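Local coordinates for putative rRNA methyltransferase (Sorangium cellulosum, PDB 4RWZ), which confers aminoglycoside resistance as a 16S rRNA methyltransferase whose activation depends on the 30S ribosomal subunit, at residues G175-V184 against T206-I214; L103-L114 against I136-R147. One frame throughout, in Å; residues are numbered along the deposited sequence.

Overall arrangement
Both contacts belong to one seven-stranded mixed sheet with the 3-2-1-4-5-7-6 strand order of class I methyltransferases. Both segments of contact 2 precede those of contact 1 along the chain. Contact 2 pairs the ends of parallel strands 98-104 and 133-139 and carries on into the loops and helix beyond, while contact 1 joins strands 176-183 and 207-213 at one edge. Their centres lie about 14 Å apart, and strand 207-213 neighbours 133-139. Backbone bonds (L139 with R207, A137 with L209) and a probable hydrogen bond of T206 OG1 with N140 ND2 join them. They run from the sheet edge toward the C-terminal ends of the parallel strands, where enzymes of this fold bind S-adenosylmethionine.

Contact 1 (G175-V184 against T206-I214)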
loop_
_atom_site.group_PDB
_atom_site.type_symbol
_atom_site.label_atom_id
_atom_site.label_comp_id
_atom_site.label_asym_id
_atom_site.label_seq_id
_atom_site.Cartn_x
_atom_site.Cartn_y
_atom_site.Cartn_z
ATOM N N GLY A 175 -6.885 7.908 -12.571
ATOM C CA GLY A 175 -5.787 7.253 -13.264
ATOM C C GLY A 175 -5.699 5.728 -13.125
ATOM O O GLY A 175 -4.645 5.129 -13.409
ATOM N N PHE A 176 -6.810 5.086 -12.747
ATOM C CA PHE A 176 -6.863 3.623 -12.577
ATOM C C PHE A 176 -7.974 3.027 -13.403
ATOM O O PHE A 176 -9.062 3.604 -13.473
ATOM C CB PHE A 176 -7.196 3.260 -11.103
ATOM C CG PHE A 176 -6.019 3.335 -10.145
ATOM C CD1 PHE A 176 -4.955 2.451 -10.264
ATOM C CD2 PHE A 176 -6.020 4.267 -9.085
ATOM C CE1 PHE A 176 -3.893 2.490 -9.364
ATOM C CE2 PHE A 176 -4.972 4.283 -8.142
ATOM C CZ PHE A 176 -3.905 3.402 -8.307
ATOM N N GLU A 177 -7.728 1.846 -13.953
ATOM C CA GLU A 177 -8.777 1.077 -14.616
ATOM C C GLU A 177 -9.075 -0.171 -13.798
ATOM O O GLU A 177 -8.217 -1.037 -13.664
ATOM C CB GLU A 177 -8.317 0.701 -16.027
ATOM C CG GLU A 177 -9.367 -0.031 -16.825
ATOM C CD GLU A 177 -10.557 0.847 -17.219
ATOM O OE1 GLU A 177 -10.377 2.063 -17.473
ATOM O OE2 GLU A 177 -11.676 0.300 -17.347
ATOM N N ILE A 178 -10.270 -0.262 -13.220
ATOM C CA ILE A 178 -10.615 -1.456 -12.422
ATOM C C ILE A 178 -10.569 -2.722 -13.283
ATOM O O ILE A 178 -11.093 -2.744 -14.388
ATOM C CB ILE A 178 -12.020 -1.326 -11.776
ATOM C CG1 ILE A 178 -11.982 -0.195 -10.728
ATOM C CG2 ILE A 178 -12.435 -2.635 -11.120
ATOM C CD1 ILE A 178 -13.268 -0.010 -9.913
ATOM N N ARG A 179 -9.949 -3.757 -12.755
ATOM C CA ARG A 179 -9.803 -5.026 -13.482
ATOM C C ARG A 179 -10.654 -6.103 -12.886
ATOM O O ARG A 179 -11.515 -6.653 -13.537
ATOM C CB ARG A 179 -8.340 -5.449 -13.506
ATOM C CG ARG A 179 -7.508 -4.487 -14.342
ATOM C CD ARG A 179 -8.025 -4.450 -15.801
ATOM N NE ARG A 179 -7.226 -3.565 -16.655
ATOM C CZ ARG A 179 -7.580 -3.186 -17.880
ATOM N NH1 ARG A 179 -8.733 -3.588 -18.394
ATOM N NH2 ARG A 179 -6.797 -2.377 -18.577
ATOM N N THR A 180 -10.405 -6.427 -11.643
ATOM C CA THR A 180 -11.083 -7.526 -10.994
ATOM C C THR A 180 -11.896 -7.005 -9.822
ATOM O O THR A 180 -11.422 -6.154 -9.073
ATOM C CB THR A 180 -10.012 -8.514 -10.462
ATOM O OG1 THR A 180 -9.360 -9.125 -11.580
ATOM C CG2 THR A 180 -10.607 -9.570 -9.539
ATOM N N SER A 181 -13.112 -7.517 -9.668
ATOM C CA SER A 181 -13.884 -7.268 -8.448
ATOM C C SER A 181 -14.582 -8.603 -8.103
ATOM O O SER A 181 -15.510 -9.006 -8.790
ATOM C CB SER A 181 -14.887 -6.143 -8.684
ATOM O OG SER A 181 -15.667 -5.850 -7.537
ATOM N N GLU A 182 -14.129 -9.297 -7.064
ATOM C CA GLU A 182 -14.679 -10.619 -6.745
ATOM C C GLU A 182 -14.752 -10.893 -5.261
ATOM O O GLU A 182 -13.959 -10.355 -4.506
ATOM C CB GLU A 182 -13.872 -11.733 -7.405
ATOM C CG GLU A 182 -13.690 -11.553 -8.886
ATOM C CD GLU A 182 -12.772 -12.589 -9.503
ATOM O OE1 GLU A 182 -12.050 -13.278 -8.739
ATOM O OE2 GLU A 182 -12.775 -12.705 -10.756
ATOM N N ILE A 183 -15.691 -11.734 -4.848
ATOM C CA ILE A 183 -15.692 -12.252 -3.481
ATOM C C ILE A 183 -14.628 -13.347 -3.361
ATOM O O ILE A 183 -14.570 -14.225 -4.208
ATOM C CB ILE A 183 -17.055 -12.878 -3.151
ATOM C CG1 ILE A 183 -18.163 -11.859 -3.425
ATOM C CG2 ILE A 183 -17.091 -13.380 -1.701
ATOM C CD1 ILE A 183 -18.297 -10.825 -2.373
ATOM N N VAL A 184 -13.799 -13.294 -2.325
ATOM C CA VAL A 184 -12.738 -14.289 -2.095
ATOM C C VAL A 184 -13.338 -15.560 -1.487
ATOM O O VAL A 184 -13.638 -15.619 -0.286
ATOM C CB VAL A 184 -11.659 -13.752 -1.120
ATOM C CG1 VAL A 184 -10.633 -14.852 -0.758
ATOM C CG2 VAL A 184 -10.961 -12.545 -1.705
ATOM N N THR A 206 -14.922 -11.309 2.254
ATOM C CA THR A 206 -13.757 -10.484 1.850
ATOM C C THR A 206 -13.853 -10.248 0.347
ATOM O O THR A 206 -14.218 -11.149 -0.410
ATOM C CB THR A 206 -12.413 -11.152 2.260
ATOM O OG1 THR A 206 -12.296 -11.106 3.684
ATOM C CG2 THR A 206 -11.213 -10.395 1.702
ATOM N N ARG A 207 -13.613 -9.019 -0.088
ATOM C CA ARG A 207 -13.706 -8.695 -1.505
ATOM C C ARG A 207 -12.304 -8.385 -2.027
ATOM O O ARG A 207 -11.483 -7.768 -1.334
ATOM C CB ARG A 207 -14.657 -7.504 -1.732
ATOM C CG ARG A 207 -14.439 -6.700 -3.052
ATOM C CD ARG A 207 -15.550 -6.822 -4.139
ATOM N NE ARG A 207 -16.898 -7.114 -3.625
ATOM C CZ ARG A 207 -17.865 -7.706 -4.335
ATOM N NH1 ARG A 207 -17.647 -8.037 -5.603
ATOM N NH2 ARG A 207 -19.055 -7.951 -3.795
ATOM N N LEU A 208 -12.028 -8.830 -3.241
ATOM C CA LEU A 208 -10.776 -8.493 -3.920
ATOM C C LEU A 208 -11.070 -7.475 -4.994
ATOM O O LEU A 208 -11.971 -7.668 -5.805
ATOM C CB LEU A 208 -10.198 -9.748 -4.559
ATOM C CG LEU A 208 -9.076 -9.546 -5.571
ATOM C CD1 LEU A 208 -7.790 -9.033 -4.918
ATOM C CD2 LEU A 208 -8.837 -10.903 -6.340
ATOM N N LEU A 209 -10.385 -6.334 -4.955
ATOM C CA LEU A 209 -10.620 -5.326 -5.967
ATOM C C LEU A 209 -9.254 -4.995 -6.529
ATOM O O LEU A 209 -8.342 -4.734 -5.758
ATOM C CB LEU A 209 -11.235 -4.075 -5.321
ATOM C CG LEU A 209 -11.525 -2.859 -6.202
ATOM C CD1 LEU A 209 -12.591 -3.244 -7.215
ATOM C CD2 LEU A 209 -12.006 -1.722 -5.280
ATOM N N THR A 210 -9.075 -5.017 -7.840
ATOM C CA THR A 210 -7.752 -4.698 -8.377
ATOM C C THR A 210 -7.942 -3.672 -9.483
ATOM O O THR A 210 -9.011 -3.560 -10.073
ATOM C CB THR A 210 -6.979 -5.934 -8.977
ATOM O OG1 THR A 210 -7.614 -6.345 -10.192
ATOM C CG2 THR A 210 -6.893 -7.106 -7.976
ATOM N N ALA A 211 -6.928 -2.852 -9.722
ATOM C CA ALA A 211 -7.018 -1.916 -10.819
ATOM C C ALA A 211 -5.641 -1.659 -11.397
ATOM O O ALA A 211 -4.620 -1.816 -10.709
ATOM C CB ALA A 211 -7.660 -0.581 -10.341
ATOM N N GLU A 212 -5.608 -1.270 -12.651
ATOM C CA GLU A 212 -4.335 -1.035 -13.331
ATOM C C GLU A 212 -4.065 0.463 -13.443
ATOM O O GLU A 212 -4.959 1.215 -13.822
ATOM C CB GLU A 212 -4.382 -1.645 -14.749
ATOM C CG GLU A 212 -3.091 -1.416 -15.561
ATOM C CD GLU A 212 -3.178 -2.015 -16.980
ATOM O OE1 GLU A 212 -4.103 -2.793 -17.239
ATOM O OE2 GLU A 212 -2.347 -1.677 -17.838
ATOM N N ALA A 213 -2.835 0.882 -13.165
ATOM C CA ALA A 213 -2.508 2.299 -13.318
ATOM C C ALA A 213 -2.443 2.583 -14.804
ATOM O O ALA A 213 -1.675 1.940 -15.537
ATOM C CB ALA A 213 -1.178 2.612 -12.655
ATOM N N ILE A 214 -3.260 3.528 -15.253
ATOM C CA ILE A 214 -3.261 3.877 -16.665
ATOM C C ILE A 214 -2.775 5.272 -17.015
ATOM O O ILE A 214 -2.506 6.131 -16.163
ATOM C CB ILE A 214 -4.683 3.670 -17.289
ATOM C CG1 ILE A 214 -5.701 4.473 -16.503
ATOM C CG2 ILE A 214 -5.031 2.157 -17.359
ATOM C CD1 ILE A 214 -7.141 4.425 -17.041
#
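F176 packs against A211 and I178 against L209 where strand 207-213, the reversed strand of the Rossmann-like methyltransferase sheet, is inserted between 133-139 and the edge strand 176-183. On this face the packing is close: F176 CB lies 3.9 Å from A211 CB, and I178 CG2 is 4.0 Å from L209 CD1. Helix 160-172 covers I178 and L209 through Y171, while R126 of helix 119-127 lies against F176 and A213 and bonds to G175 O. The pairing slips at a classic beta bulge, where R179 and T180 both face T210. R179 N donates to T210 O at 2.8 Å, and T180 N reaches T210 OG1 at 3.1 Å. That hydroxyl oxygen sits between its own backbone N and carbonyl carbon (chi1 70°), which turns it toward the bulge.

The face of E177, T180 and E212 is more polar and nearer solvent. There R179 crosses over to E212 and grips a single carboxylate oxygen side-on, with NE 3.3 Å and NH2 3.0 Å from E212 OE1. Both nitrogens come from the same face of the carboxylate, whose plane is 40° from the guanidinium. E177 CG backs the centre of that guanidinium, although the E177 carboxylate has its salt bridge with R172. Next to it, E177 CB touches I214 CG2 at 3.8 Å. At the far end the F176 and I178 face itself runs out to solvent: R207 bends at chi2 and chi3, bringing its guanidinium under exposed I183, and I183 CD1 rests over one face, 3.3 Å from R207 NH2.

Contact 2 (L103-L114 against I136-R147); sequences LNFPWASLLSAL and IALLNQSVFDDR
L103 pairs with A137 and N104 with L138 where two parallel strands of the Rossmann-like sheet end, joined by a beta-alpha-beta crossover through helices 108-115 and 119-127. F105 N prolongs the pairing to L138 O (2.9 Å), and the F105 ring turns its edge to N140, CD1 lying 3.5 Å from N140 CB. P106 sets its CG against L139 CD2, and a water links P106 O to N140 N. The V143 methyls pack against P106 O and the W107 backbone, with CG1 also on F105 CB. W107, at the helix N-cap, lies beneath F144: the phenyl edge meets the indole face in a T-shaped pair, centroids 4.8 Å apart and planes at 69°, with F144 CB over the five-membered ring. In relatives such as NpmA a tryptophan here helps hold the target adenine, so W107 may do likewise. The first helical turn is tied to the loop, A108 N to F144 O at 3.1 Å and S109 N to D146 OD1 at 2.8 Å. The latter uses the syn lone pair, with D146 CG between its backbone N and carbonyl carbon (chi1 54°). Behind A108, R147 grips both D145 oxygens side-on. L111 lies over L139, CD1 to CB 3.7 Å. S112 OG donates to A108 O and shares a second water with R147 NH1. L114 CD1 reaches back to the strand, 3.9 Å from L139 CD2 and 4.2 Å from A137 CB.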
loop_
_atom_site.group_PDB
_atom_site.type_symbol
_atom_site.label_atom_id
_atom_site.label_comp_id
_atom_site.label_asym_id
_atom_site.label_seq_id
_atom_site.Cartn_x
_atom_site.Cartn_y
_atom_site.Cartn_z
ATOM N N LEU A 103 -3.209 -3.112 -0.518
ATOM C CA LEU A 103 -3.913 -2.624 0.703
ATOM C C LEU A 103 -4.621 -3.838 1.249
ATOM O O LEU A 103 -5.643 -4.266 0.704
ATOM C CB LEU A 103 -4.944 -1.553 0.369
ATOM C CG LEU A 103 -4.240 -0.240 -0.029
ATOM C CD1 LEU A 103 -4.235 -0.229 -1.466
ATOM C CD2 LEU A 103 -4.834 1.029 0.508
ATOM N N ASN A 104 -4.068 -4.406 2.310
ATOM C CA ASN A 104 -4.595 -5.648 2.903
ATOM C C ASN A 104 -5.400 -5.316 4.132
ATOM O O ASN A 104 -4.826 -4.924 5.138
ATOM C CB ASN A 104 -3.438 -6.539 3.342
ATOM C CG ASN A 104 -2.686 -7.099 2.170
ATOM O OD1 ASN A 104 -3.308 -7.590 1.249
ATOM N ND2 ASN A 104 -1.356 -7.003 2.176
ATOM N N PHE A 105 -6.712 -5.480 4.047
ATOM C CA PHE A 105 -7.600 -5.191 5.183
ATOM C C PHE A 105 -7.454 -3.789 5.756
ATOM O O PHE A 105 -7.210 -3.620 6.958
ATOM C CB PHE A 105 -7.407 -6.234 6.289
ATOM C CG PHE A 105 -7.651 -7.640 5.792
ATOM C CD1 PHE A 105 -8.928 -8.028 5.438
ATOM C CD2 PHE A 105 -6.623 -8.546 5.663
ATOM C CE1 PHE A 105 -9.182 -9.320 4.943
ATOM C CE2 PHE A 105 -6.888 -9.838 5.173
ATOM C CZ PHE A 105 -8.176 -10.195 4.825
ATOM N N PRO A 106 -7.612 -2.771 4.906
ATOM C CA PRO A 106 -7.517 -1.383 5.397
ATOM C C PRO A 106 -8.600 -1.106 6.459
ATOM O O PRO A 106 -9.687 -1.660 6.378
ATOM C CB PRO A 106 -7.844 -0.538 4.130
ATOM C CG PRO A 106 -8.661 -1.467 3.254
ATOM C CD PRO A 106 -7.951 -2.838 3.479
ATOM N N TRP A 107 -8.313 -0.268 7.425
ATOM C CA TRP A 107 -9.319 0.113 8.411
ATOM C C TRP A 107 -10.467 0.900 7.744
ATOM O O TRP A 107 -10.349 1.305 6.586
ATOM C CB TRP A 107 -8.667 0.988 9.464
ATOM C CG TRP A 107 -7.831 0.203 10.451
ATOM C CD1 TRP A 107 -7.627 -1.147 10.495
ATOM C CD2 TRP A 107 -7.109 0.767 11.538
ATOM N NE1 TRP A 107 -6.804 -1.456 11.582
ATOM C CE2 TRP A 107 -6.484 -0.292 12.231
ATOM C CE3 TRP A 107 -6.941 2.074 11.996
ATOM C CZ2 TRP A 107 -5.683 -0.072 13.385
ATOM C CZ3 TRP A 107 -6.164 2.282 13.132
ATOM C CH2 TRP A 107 -5.553 1.212 13.804
ATOM N N ALA A 108 -11.542 1.145 8.488
ATOM C CA ALA A 108 -12.790 1.633 7.860
ATOM C C ALA A 108 -12.643 2.908 7.041
ATOM O O ALA A 108 -13.308 3.099 6.014
ATOM C CB ALA A 108 -13.849 1.821 8.915
ATOM N N SER A 109 -11.809 3.815 7.529
ATOM C CA SER A 109 -11.674 5.106 6.841
ATOM C C SER A 109 -11.109 4.951 5.432
ATOM O O SER A 109 -11.595 5.566 4.492
ATOM C CB SER A 109 -10.787 6.030 7.644
ATOM O OG SER A 109 -11.600 6.661 8.612
ATOM N N LEU A 110 -10.084 4.106 5.311
ATOM C CA LEU A 110 -9.439 3.845 4.019
ATOM C C LEU A 110 -10.256 2.930 3.188
ATOM O O LEU A 110 -10.291 3.077 1.964
ATOM C CB LEU A 110 -8.055 3.240 4.220
ATOM C CG LEU A 110 -7.216 2.918 2.959
ATOM C CD1 LEU A 110 -7.240 4.113 1.970
ATOM C CD2 LEU A 110 -5.792 2.643 3.429
ATOM N N LEU A 111 -10.918 1.973 3.819
ATOM C CA LEU A 111 -11.889 1.131 3.143
ATOM C C LEU A 111 -12.944 2.005 2.483
ATOM O O LEU A 111 -13.288 1.818 1.306
ATOM C CB LEU A 111 -12.573 0.196 4.155
ATOM C CG LEU A 111 -13.765 -0.643 3.674
ATOM C CD1 LEU A 111 -13.345 -1.571 2.539
ATOM C CD2 LEU A 111 -14.364 -1.458 4.845
ATOM N N SER A 112 -13.481 2.942 3.256
ATOM C CA SER A 112 -14.487 3.835 2.665
ATOM C C SER A 112 -13.964 4.620 1.474
ATOM O O SER A 112 -14.657 4.817 0.479
ATOM C CB SER A 112 -15.002 4.845 3.692
ATOM O OG SER A 112 -15.542 4.125 4.766
ATOM N N ALA A 113 -12.742 5.104 1.596
ATOM C CA ALA A 113 -12.139 5.885 0.529
ATOM C C ALA A 113 -12.047 5.023 -0.740
ATOM O O ALA A 113 -12.089 5.560 -1.848
ATOM C CB ALA A 113 -10.726 6.422 0.963
ATOM N N LEU A 114 -11.882 3.690 -0.612
ATOM C CA LEU A 114 -11.740 2.853 -1.829
ATOM C C LEU A 114 -13.083 2.446 -2.424
ATOM O O LEU A 114 -13.199 2.129 -3.654
ATOM C CB LEU A 114 -10.927 1.541 -1.521
ATOM C CG LEU A 114 -9.480 1.819 -1.067
ATOM C CD1 LEU A 114 -8.899 0.487 -0.439
ATOM C CD2 LEU A 114 -8.625 2.211 -2.242
ATOM N N ILE A 136 -3.905 -3.664 -5.630
ATOM C CA ILE A 136 -4.648 -4.855 -5.190
ATOM C C ILE A 136 -5.177 -4.586 -3.755
ATOM O O ILE A 136 -4.394 -4.318 -2.848
ATOM C CB ILE A 136 -3.710 -6.040 -5.086
ATOM C CG1 ILE A 136 -3.052 -6.282 -6.460
ATOM C CG2 ILE A 136 -4.506 -7.313 -4.667
ATOM C CD1 ILE A 136 -2.086 -7.541 -6.501
ATOM N N ALA A 137 -6.480 -4.640 -3.569
ATOM C CA ALA A 137 -7.052 -4.354 -2.255
ATOM C C ALA A 137 -7.864 -5.570 -1.786
ATOM O O ALA A 137 -8.688 -6.126 -2.551
ATOM C CB ALA A 137 -7.922 -3.089 -2.305
ATOM N N LEU A 138 -7.644 -5.959 -0.530
ATOM C CA LEU A 138 -8.446 -7.015 0.108
ATOM C C LEU A 138 -9.322 -6.319 1.131
ATOM O O LEU A 138 -8.809 -5.785 2.126
ATOM C CB LEU A 138 -7.588 -8.030 0.841
ATOM C CG LEU A 138 -7.073 -9.180 -0.027
ATOM C CD1 LEU A 138 -8.218 -10.044 -0.558
ATOM C CD2 LEU A 138 -6.276 -8.633 -1.179
ATOM N N LEU A 139 -10.629 -6.348 0.908
ATOM C CA LEU A 139 -11.547 -5.451 1.620
ATOM C C LEU A 139 -12.465 -6.279 2.518
ATOM O O LEU A 139 -13.106 -7.214 2.044
ATOM C CB LEU A 139 -12.395 -4.632 0.632
ATOM C CG LEU A 139 -11.645 -3.769 -0.402
ATOM C CD1 LEU A 139 -12.633 -2.996 -1.273
ATOM C CD2 LEU A 139 -10.654 -2.865 0.292
ATOM N N ASN A 140 -12.592 -5.905 3.785
ATOM C CA ASN A 140 -13.382 -6.709 4.695
ATOM C C ASN A 140 -13.922 -5.714 5.714
ATOM O O ASN A 140 -13.178 -4.844 6.192
ATOM C CB ASN A 140 -12.459 -7.753 5.327
ATOM C CG ASN A 140 -13.165 -8.654 6.309
ATOM O OD1 ASN A 140 -13.596 -8.210 7.363
ATOM N ND2 ASN A 140 -13.312 -9.927 5.946
ATOM N N GLN A 141 -15.225 -5.813 6.000
ATOM C CA GLN A 141 -15.900 -4.835 6.833
ATOM C C GLN A 141 -15.831 -5.113 8.313
ATOM O O GLN A 141 -16.372 -4.344 9.112
ATOM C CB GLN A 141 -17.368 -4.717 6.405
ATOM C CG GLN A 141 -17.501 -4.159 5.030
ATOM C CD GLN A 141 -18.905 -3.781 4.710
ATOM O OE1 GLN A 141 -19.750 -3.677 5.600
ATOM N NE2 GLN A 141 -19.177 -3.580 3.428
ATOM N N SER A 142 -15.104 -6.141 8.690
ATOM C CA SER A 142 -14.923 -6.451 10.117
ATOM C C SER A 142 -13.667 -5.805 10.720
ATOM O O SER A 142 -13.349 -6.040 11.891
ATOM C CB SER A 142 -14.965 -7.966 10.367
ATOM O OG SER A 142 -13.803 -8.648 9.881
ATOM N N VAL A 143 -12.987 -4.954 9.943
ATOM C CA VAL A 143 -11.812 -4.235 10.432
ATOM C C VAL A 143 -12.204 -3.182 11.507
ATOM O O VAL A 143 -13.373 -2.812 11.653
ATOM C CB VAL A 143 -11.043 -3.541 9.251
ATOM C CG1 VAL A 143 -10.513 -4.575 8.280
ATOM C CG2 VAL A 143 -11.963 -2.538 8.490
ATOM N N PHE A 144 -11.192 -2.683 12.209
ATOM C CA PHE A 144 -11.336 -1.641 13.189
ATOM C C PHE A 144 -11.935 -0.405 12.510
ATOM O O PHE A 144 -11.500 0.005 11.412
ATOM C CB PHE A 144 -9.969 -1.270 13.751
ATOM C CG PHE A 144 -10.030 -0.126 14.725
ATOM C CD1 PHE A 144 -10.772 -0.246 15.901
ATOM C CD2 PHE A 144 -9.404 1.060 14.448
ATOM C CE1 PHE A 144 -10.851 0.804 16.787
ATOM C CE2 PHE A 144 -9.490 2.113 15.328
ATOM C CZ PHE A 144 -10.225 1.987 16.491
ATOM N N ASP A 145 -12.917 0.213 13.161
ATOM C CA ASP A 145 -13.525 1.447 12.609
ATOM C C ASP A 145 -12.853 2.705 13.191
ATOM O O ASP A 145 -13.087 3.031 14.337
ATOM C CB ASP A 145 -15.022 1.434 12.894
ATOM C CG ASP A 145 -15.802 2.459 12.055
ATOM O OD1 ASP A 145 -15.178 3.403 11.536
ATOM O OD2 ASP A 145 -17.027 2.310 11.902
ATOM N N ASP A 146 -11.990 3.371 12.424
ATOM C CA ASP A 146 -11.272 4.539 12.882
ATOM C C ASP A 146 -11.992 5.838 12.517
ATOM O O ASP A 146 -11.461 6.927 12.739
ATOM C CB ASP A 146 -9.858 4.561 12.299
ATOM C CG ASP A 146 -9.843 4.456 10.766
ATOM O OD1 ASP A 146 -10.867 4.061 10.181
ATOM O OD2 ASP A 146 -8.741 4.628 10.184
ATOM N N ARG A 147 -13.185 5.718 11.955
ATOM C CA ARG A 147 -13.924 6.912 11.482
ATOM C C ARG A 147 -14.520 7.706 12.612
ATOM O O ARG A 147 -14.846 7.158 13.638
ATOM C CB ARG A 147 -15.066 6.522 10.521
ATOM C CG ARG A 147 -14.611 5.889 9.177
ATOM C CD ARG A 147 -15.776 5.351 8.368
ATOM N NE ARG A 147 -16.493 4.353 9.146
ATOM C CZ ARG A 147 -17.632 3.787 8.765
ATOM N NH1 ARG A 147 -18.205 4.162 7.622
ATOM N NH2 ARG A 147 -18.213 2.881 9.539
HETATM O O HOH W 1 -10.953 -3.772 5.018
HETATM O O HOH W 2 -17.633 5.928 5.621
#